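Local coordinates for protein lantibiotic dehydratase (Microbispora corallina, PDB 5EHK) that probably dehydrates serine and threonine residues of the NAI-107 precursor peptide in a tRNA-dependent reaction during lantibiotic biosynthesis, at residues L503-V508 against I786-E791; G518-V523 against Y682-L687. All coordinates share one frame; numbering follows the deposited sequence.

Interactions 1 and 2 are neighbouring strand pairings, with centres about 12 Å apart. The strands run in the order 785-792, 500-508, 521-524 and 685-693. Interaction 1 joins the first two and interaction 2 the last two. Strands 500-508 and 521-524 join the contacts, as antiparallel neighbours. V523 N is 2.7 Å from H506 O, and R521 N is 2.8 Å from V508 O; both are probable hydrogen bonds. V505 of interaction 1 also packs on V522 of interaction 2. Helix 380-395 lies over one face of both contacts, touching V505 and V788 in the first and F520 and T685 in the second.

Interaction 1 of 2, residues L503-V508 against I786-E791; sequences LGVHVV and IVVPLE
V505 and I786 form a hydrogen-bonded pair of an antiparallel beta ladder, with each backbone N-H bonded to the carbonyl of the other residue. L503 and V788 form the next such pair. The V788 N to L503 O bond is 2.9 Å long. Its companion, L503 N to V788 O, is weak at 3.3 Å. The strand directions meet at 134°, well short of exact antiparallel.

The packed face of the ladder carries V505, I786 and V788. I386 of helix 380-395 packs on V505 and V788, and F12 of strand 6-17 packs on I786. The packing is tight where I786 CD1 meets V507 CG2, at 3.5 Å. V505 has chi1 -65°, which puts CG2 between the backbone N and the carbonyl carbon. From there CG2 meets I786 CB at 4.2 Å and V788 CG1 at 4.3 Å. L503 CD1 and L790 CD1 add one more apolar contact at 4.3 Å.

The other face is thinner. G504 brings no side chain to it and is partly exposed. Its partner V787 turns to R15 and T536. Here the strands meet through backbone atoms, with a CA-H...O contact of 3.1 Å from G504 CA to I786 O.

Interaction 2 of 2, residues G518-V523 against Y682-L687; sequences GTFRVV and YGRTLL
R684 lays its side chain across the ring of F520, the two crossing at about a right angle. Its CB is 3.7 Å from F520 O and also approaches CE1 of the ring. CG stays near the same carbonyl oxygen, at 4.0 Å. A chi2 of -173° sends CD out over the face of the ring, and a chi3 of -165° continues the extended chain to NE. CD lies 3.9 Å from the F520 centroid, a CH-pi contact. CD also passes G518 O. NE lies 3.4 Å from that oxygen, but the angle is too poor for a hydrogen bond. At the tip, NH1 is 4.0 Å from F520 CE2. The guanidinium is inclined to the ring by 58°, so the two planes do not stack.

R684 belongs to the type II' turn of a two-residue beta-hairpin, from Y682 to T685. G683 supplies the positive phi, and the backbones of Y682 and T685 bond to each other in both directions. The strand leaving this turn runs parallel to 521-523. V522 N bonds to R684 O at 2.8 Å, and L686 N bonds to V522 O at 2.7 Å, so V522 bridges the residues flanking T685.

G518 ends the preceding helix in a Schellman motif, and its carbonyl oxygen lies beside the R684 chain. E385 accepts bonds from R684 N and from T685 OG1. On the face away from T685, V523 and L686 lie side by side and point the same way, and V523 CG2 is 3.9 Å from L686 CB.

Interaction 1 of 2, residues L503-V508 against I786-E791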
# COMPACT_ATOMS: atom_id res chain seq x y z
N LEU A 503 25.61 15.82 -15.40
CA LEU A 503 24.46 16.35 -16.11
C LEU A 503 24.85 16.34 -17.57
O LEU A 503 25.99 16.63 -17.92
CB LEU A 503 24.14 17.78 -15.65
CG LEU A 503 23.83 17.92 -14.15
CD1 LEU A 503 23.72 19.37 -13.70
CD2 LEU A 503 22.55 17.14 -13.79
N GLY A 504 23.93 15.96 -18.44
CA GLY A 504 24.19 16.06 -19.86
C GLY A 504 23.37 17.24 -20.30
O GLY A 504 22.22 17.33 -19.89
N VAL A 505 23.95 18.15 -21.07
CA VAL A 505 23.20 19.34 -21.48
C VAL A 505 23.43 19.75 -22.92
O VAL A 505 24.40 19.35 -23.55
CB VAL A 505 23.46 20.57 -20.58
CG1 VAL A 505 22.94 20.35 -19.15
CG2 VAL A 505 24.92 20.95 -20.60
N HIS A 506 22.49 20.54 -23.43
CA HIS A 506 22.67 21.29 -24.66
C HIS A 506 23.05 22.70 -24.25
O HIS A 506 22.43 23.29 -23.34
CB HIS A 506 21.35 21.39 -25.42
CG HIS A 506 20.83 20.08 -25.95
ND1 HIS A 506 21.60 19.22 -26.70
CD2 HIS A 506 19.60 19.52 -25.87
CE1 HIS A 506 20.87 18.17 -27.04
NE2 HIS A 506 19.65 18.33 -26.55
N VAL A 507 24.07 23.25 -24.90
CA VAL A 507 24.38 24.67 -24.78
C VAL A 507 24.07 25.33 -26.11
O VAL A 507 24.57 24.88 -27.14
CB VAL A 507 25.83 24.93 -24.42
CG1 VAL A 507 26.06 26.43 -24.30
CG2 VAL A 507 26.19 24.25 -23.11
N VAL A 508 23.22 26.35 -26.09
CA VAL A 508 22.84 27.03 -27.34
C VAL A 508 22.97 28.57 -27.28
O VAL A 508 22.82 29.19 -26.23
CB VAL A 508 21.44 26.65 -27.81
CG1 VAL A 508 21.45 25.26 -28.38
CG2 VAL A 508 20.45 26.80 -26.67
N ILE A 786 26.43 17.94 -24.17
CA ILE A 786 27.64 18.10 -23.38
C ILE A 786 27.46 17.36 -22.06
O ILE A 786 26.48 17.59 -21.35
CB ILE A 786 27.93 19.59 -23.16
CG1 ILE A 786 28.27 20.23 -24.50
CG2 ILE A 786 29.06 19.77 -22.19
CD1 ILE A 786 28.22 21.73 -24.49
N VAL A 787 28.36 16.44 -21.74
CA VAL A 787 28.29 15.76 -20.45
C VAL A 787 29.31 16.33 -19.48
O VAL A 787 30.52 16.10 -19.61
CB VAL A 787 28.58 14.26 -20.57
CG1 VAL A 787 28.29 13.58 -19.25
CG2 VAL A 787 27.73 13.65 -21.65
N VAL A 788 28.83 17.04 -18.48
CA VAL A 788 29.73 17.70 -17.56
C VAL A 788 29.62 17.15 -16.15
O VAL A 788 28.60 17.27 -15.53
CB VAL A 788 29.52 19.24 -17.61
CG1 VAL A 788 28.14 19.59 -18.13
CG2 VAL A 788 29.84 19.92 -16.26
N PRO A 789 30.69 16.49 -15.67
CA PRO A 789 30.77 15.99 -14.29
C PRO A 789 30.92 17.14 -13.31
O PRO A 789 31.42 18.18 -13.68
CB PRO A 789 32.04 15.14 -14.30
CG PRO A 789 32.25 14.79 -15.76
CD PRO A 789 31.79 15.99 -16.52
N LEU A 790 30.50 16.95 -12.07
CA LEU A 790 30.63 17.94 -11.01
C LEU A 790 30.89 17.20 -9.70
O LEU A 790 30.40 16.08 -9.53
CB LEU A 790 29.35 18.79 -10.89
CG LEU A 790 28.93 19.64 -12.10
CD1 LEU A 790 27.95 18.88 -12.95
CD2 LEU A 790 28.34 21.01 -11.73
N GLU A 791 31.69 17.79 -8.81
CA GLU A 791 31.98 17.17 -7.51
C GLU A 791 31.58 18.12 -6.41
O GLU A 791 31.49 19.33 -6.64
CB GLU A 791 33.47 16.86 -7.36
CG GLU A 791 34.07 16.01 -8.46
CD GLU A 791 35.56 15.73 -8.25
OE1 GLU A 791 36.15 16.30 -7.30
OE2 GLU A 791 36.12 14.90 -9.01

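Interaction 2 of 2, residues G518-V523 against Y682-L687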
# COMPACT_ATOMS: atom_id res chain seq x y z
N GLY A 518 27.55 35.89 -22.96
CA GLY A 518 26.52 35.48 -22.01
C GLY A 518 25.12 35.37 -22.56
O GLY A 518 24.15 35.15 -21.82
N THR A 519 25.00 35.53 -23.87
CA THR A 519 23.72 35.30 -24.52
C THR A 519 23.68 33.86 -25.02
O THR A 519 24.11 33.52 -26.13
CB THR A 519 23.43 36.35 -25.63
OG1 THR A 519 23.01 37.57 -25.00
CG2 THR A 519 22.30 35.88 -26.57
N PHE A 520 23.20 32.99 -24.12
CA PHE A 520 23.11 31.56 -24.37
C PHE A 520 22.08 30.94 -23.45
O PHE A 520 21.62 31.56 -22.48
CB PHE A 520 24.46 30.87 -24.17
CG PHE A 520 24.90 30.82 -22.74
CD1 PHE A 520 24.61 29.71 -21.95
CD2 PHE A 520 25.57 31.88 -22.17
CE1 PHE A 520 25.00 29.68 -20.64
CE2 PHE A 520 25.97 31.84 -20.86
CZ PHE A 520 25.68 30.74 -20.09
N ARG A 521 21.72 29.71 -23.76
CA ARG A 521 20.85 28.94 -22.90
C ARG A 521 21.53 27.61 -22.61
O ARG A 521 22.15 27.03 -23.50
CB ARG A 521 19.50 28.71 -23.59
CG ARG A 521 18.33 29.44 -22.92
CD ARG A 521 18.60 30.91 -22.83
NE ARG A 521 17.39 31.70 -22.59
CZ ARG A 521 17.40 33.02 -22.41
NH1 ARG A 521 18.54 33.68 -22.46
NH2 ARG A 521 16.27 33.68 -22.20
N VAL A 522 21.45 27.14 -21.37
CA VAL A 522 21.80 25.73 -21.09
C VAL A 522 20.53 24.89 -20.92
O VAL A 522 19.68 25.20 -20.07
CB VAL A 522 22.62 25.58 -19.81
CG1 VAL A 522 22.96 24.09 -19.59
CG2 VAL A 522 23.86 26.41 -19.88
N VAL A 523 20.38 23.86 -21.74
CA VAL A 523 19.17 23.05 -21.67
C VAL A 523 19.51 21.64 -21.14
O VAL A 523 20.29 20.91 -21.76
CB VAL A 523 18.50 22.97 -23.05
CG1 VAL A 523 17.27 22.06 -23.02
CG2 VAL A 523 18.11 24.36 -23.49
N TYR A 682 15.71 28.73 -15.10
CA TYR A 682 16.40 29.27 -13.95
C TYR A 682 17.69 29.93 -14.43
O TYR A 682 18.59 29.25 -14.91
CB TYR A 682 16.70 28.13 -12.98
CG TYR A 682 17.41 28.51 -11.71
CD1 TYR A 682 16.78 29.30 -10.76
CD2 TYR A 682 18.68 28.04 -11.44
CE1 TYR A 682 17.42 29.63 -9.58
CE2 TYR A 682 19.32 28.37 -10.27
CZ TYR A 682 18.69 29.15 -9.35
OH TYR A 682 19.34 29.46 -8.18
N GLY A 683 17.76 31.26 -14.32
CA GLY A 683 18.79 32.01 -15.01
C GLY A 683 18.80 31.71 -16.50
O GLY A 683 17.84 32.01 -17.21
N ARG A 684 19.89 31.10 -16.96
CA ARG A 684 20.10 30.78 -18.37
C ARG A 684 19.80 29.30 -18.64
O ARG A 684 19.95 28.82 -19.78
CB ARG A 684 21.54 31.12 -18.77
CG ARG A 684 21.80 32.62 -18.60
CD ARG A 684 23.14 33.14 -19.11
NE ARG A 684 23.33 34.47 -18.55
CZ ARG A 684 24.37 34.83 -17.79
NH1 ARG A 684 25.32 33.95 -17.53
NH2 ARG A 684 24.45 36.07 -17.31
N THR A 685 19.41 28.58 -17.58
CA THR A 685 19.16 27.13 -17.66
C THR A 685 17.70 26.69 -17.73
O THR A 685 16.86 27.05 -16.91
CB THR A 685 19.77 26.40 -16.44
OG1 THR A 685 21.17 26.71 -16.31
CG2 THR A 685 19.63 24.91 -16.61
N LEU A 686 17.41 25.86 -18.74
CA LEU A 686 16.15 25.14 -18.85
C LEU A 686 16.22 23.79 -18.09
O LEU A 686 16.73 22.79 -18.60
CB LEU A 686 15.82 24.88 -20.32
CG LEU A 686 14.55 25.53 -20.86
CD1 LEU A 686 14.67 27.04 -20.80
CD2 LEU A 686 14.29 25.05 -22.30
N LEU A 687 15.72 23.79 -16.85
CA LEU A 687 15.67 22.58 -16.03
C LEU A 687 14.79 21.50 -16.69
O LEU A 687 15.04 20.31 -16.54
CB LEU A 687 15.11 22.91 -14.64
CG LEU A 687 15.91 23.94 -13.85
CD1 LEU A 687 15.24 24.26 -12.51
CD2 LEU A 687 17.33 23.43 -13.63